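Serine-tRNA ligase (Naegleria fowleri, PDB 6BLJ) probably attaches serine to its cognate tRNA in the cytoplasm, as a class II aminoacyl-tRNA synthetase, and binds AMP in its catalytic core. Local coordinates at residues I194-G199 against I481-N485. Numbering follows the deposited sequence.
Sequences IMRKLG and IKFKN
Where helix 191-197 runs out, the carbonyl O of Lys197 accepts two backbone N-H groups from the end of the chain: Lys484 N at 2.7 Å, almost in line with the C=O bond, and Asn485 N at 3.2 Å, on a lone pair in the carbonyl plane. One residue back, Arg196 O is also shared. Gly199 N, closing a Schellman motif at positive phi, reaches it from one face of the carbonyl plane, and the amide ND2 of Asn485 from the other, a longer bond of 3.3 Å. Bends at chi3 (67°) and chi4 (61°) fold the Lys197 chain back over the Phe483 ring, so that CE sits over the middle of one face, 3.7 Å from the centroid, and NZ makes a cation-pi contact slightly off the ring normal. The same NZ forms a salt bridge to the terminal carboxylate, 2.9 Å from Asn485 OXT. Nearer the backbone, Lys197 CB lies against Phe483 CD1. Leu198 reaches the strand end with its CD2 branch, which packs against Ile481 CG2 at 3.6 Å and also touches Phe483 CD1. Around this apolar patch, Val465 of the partner strand 464-466 meets Leu198, and Leu221 of helix 220-238 lies against the same leucine; Ile481 and, just past the strand, Phe483 make backbone hydrogen bonds to Val465 and Glu463. The C-terminal tail thus docks on the last turn of the helix, which finishes in its own Schellman motif: two backbone N-H groups of the tail bind Lys197 O, and its side-chain amide adds a second donor to Arg196 O, while the lysine, placed between an aromatic face and a carboxylate, is likely to offset some of the negative charge of the chain terminus, close to the carbonyl end of the helix.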
loop_
_atom_site.group_PDB
_atom_site.type_symbol
_atom_site.label_atom_id
_atom_site.label_comp_id
_atom_site.label_asym_id
_atom_site.label_seq_id
_atom_site.Cartn_x
_atom_site.Cartn_y
_atom_site.Cartn_z
ATOM N N ILE A 194 -26.168 19.744 12.446
ATOM C CA ILE A 194 -25.940 20.880 13.335
ATOM C C ILE A 194 -24.825 21.765 12.793
ATOM O O ILE A 194 -24.977 22.990 12.689
ATOM C CB ILE A 194 -25.614 20.382 14.755
ATOM C CG1 ILE A 194 -26.822 19.650 15.346
ATOM C CG2 ILE A 194 -25.194 21.544 15.620
ATOM C CD1 ILE A 194 -26.520 18.890 16.637
ATOM N N MET A 195 -23.681 21.161 12.448
ATOM C CA MET A 195 -22.537 21.959 12.003
ATOM C C MET A 195 -22.840 22.688 10.696
ATOM O O MET A 195 -22.430 23.841 10.508
ATOM C CB MET A 195 -21.297 21.074 11.845
ATOM C CG MET A 195 -20.788 20.521 13.166
ATOM S SD MET A 195 -19.246 19.599 12.976
ATOM C CE MET A 195 -18.893 19.250 14.701
ATOM N N ARG A 196 -23.565 22.042 9.787
ATOM C CA ARG A 196 -23.956 22.720 8.551
ATOM C C ARG A 196 -24.952 23.843 8.830
ATOM O O ARG A 196 -24.898 24.904 8.188
ATOM C CB ARG A 196 -24.546 21.719 7.552
ATOM C CG ARG A 196 -23.497 20.834 6.851
ATOM C CD ARG A 196 -24.153 19.843 5.880
ATOM N NE ARG A 196 -23.151 19.072 5.151
ATOM C CZ ARG A 196 -23.418 17.915 4.552
ATOM N NH1 ARG A 196 -24.646 17.406 4.614
ATOM N NH2 ARG A 196 -22.464 17.262 3.907
ATOM N N LYS A 197 -25.886 23.622 9.762
ATOM C CA LYS A 197 -26.845 24.673 10.098
ATOM C C LYS A 197 -26.162 25.860 10.769
ATOM O O LYS A 197 -26.674 26.983 10.707
ATOM C CB LYS A 197 -27.960 24.110 10.983
ATOM C CG LYS A 197 -29.029 23.332 10.218
ATOM C CD LYS A 197 -29.962 22.559 11.161
ATOM C CE LYS A 197 -30.825 23.495 12.001
ATOM N NZ LYS A 197 -31.697 24.342 11.138
ATOM N N LEU A 198 -25.033 25.628 11.441
ATOM C CA LEU A 198 -24.223 26.722 11.966
ATOM C C LEU A 198 -23.430 27.436 10.880
ATOM O O LEU A 198 -22.852 28.491 11.158
ATOM C CB LEU A 198 -23.252 26.215 13.038
ATOM C CG LEU A 198 -23.847 25.654 14.332
ATOM C CD1 LEU A 198 -22.777 24.920 15.143
ATOM C CD2 LEU A 198 -24.510 26.757 15.160
ATOM N N GLY A 199 -23.389 26.899 9.664
ATOM C CA GLY A 199 -22.496 27.440 8.653
ATOM C C GLY A 199 -21.035 27.154 8.933
ATOM O O GLY A 199 -20.166 27.896 8.476
ATOM N N ILE A 481 -23.690 29.782 19.869
ATOM C CA ILE A 481 -23.505 29.838 18.424
ATOM C C ILE A 481 -24.872 29.625 17.780
ATOM O O ILE A 481 -25.467 28.547 17.914
ATOM C CB ILE A 481 -22.512 28.774 17.935
ATOM C CG1 ILE A 481 -21.272 28.699 18.825
ATOM C CG2 ILE A 481 -22.106 29.053 16.488
ATOM C CD1 ILE A 481 -20.393 27.499 18.453
ATOM N N LYS A 482 -25.360 30.635 17.066
ATOM C CA LYS A 482 -26.707 30.610 16.513
ATOM C C LYS A 482 -26.735 29.929 15.148
ATOM O O LYS A 482 -25.835 30.111 14.328
ATOM C CB LYS A 482 -27.253 32.034 16.400
ATOM C CG LYS A 482 -28.723 32.143 15.996
ATOM C CD LYS A 482 -29.144 33.620 15.850
ATOM C CE LYS A 482 -30.649 33.770 15.644
ATOM N NZ LYS A 482 -31.112 32.937 14.503
ATOM N N PHE A 483 -27.787 29.150 14.902
ATOM C CA PHE A 483 -28.001 28.595 13.574
ATOM C C PHE A 483 -28.078 29.709 12.538
ATOM O O PHE A 483 -28.679 30.757 12.775
ATOM C CB PHE A 483 -29.290 27.767 13.545
ATOM C CG PHE A 483 -29.167 26.420 14.218
ATOM C CD1 PHE A 483 -27.986 25.702 14.134
ATOM C CD2 PHE A 483 -30.241 25.860 14.896
ATOM C CE1 PHE A 483 -27.868 24.459 14.732
ATOM C CE2 PHE A 483 -30.130 24.612 15.500
ATOM C CZ PHE A 483 -28.943 23.908 15.406
ATOM N N LYS A 484 -27.446 29.483 11.389
ATOM C CA LYS A 484 -27.541 30.418 10.276
ATOM C C LYS A 484 -28.545 29.985 9.226
ATOM O O LYS A 484 -28.917 30.795 8.376
ATOM C CB LYS A 484 -26.176 30.612 9.601
ATOM C CG LYS A 484 -25.171 31.399 10.430
ATOM C CD LYS A 484 -23.936 31.736 9.607
ATOM C CE LYS A 484 -22.820 32.285 10.480
ATOM N NZ LYS A 484 -21.550 32.466 9.717
ATOM N N ASN A 485 -28.941 28.718 9.228
ATOM C CA ASN A 485 -29.923 28.243 8.272
ATOM C C ASN A 485 -30.649 27.022 8.832
ATOM O O ASN A 485 -31.565 26.491 8.204
ATOM C CB ASN A 485 -29.246 27.928 6.935
ATOM C CG ASN A 485 -28.217 26.823 7.052
ATOM O OD1 ASN A 485 -28.569 25.661 7.230
ATOM N ND2 ASN A 485 -26.938 27.180 6.959
ATOM O OXT ASN A 485 -30.335 26.538 9.926
#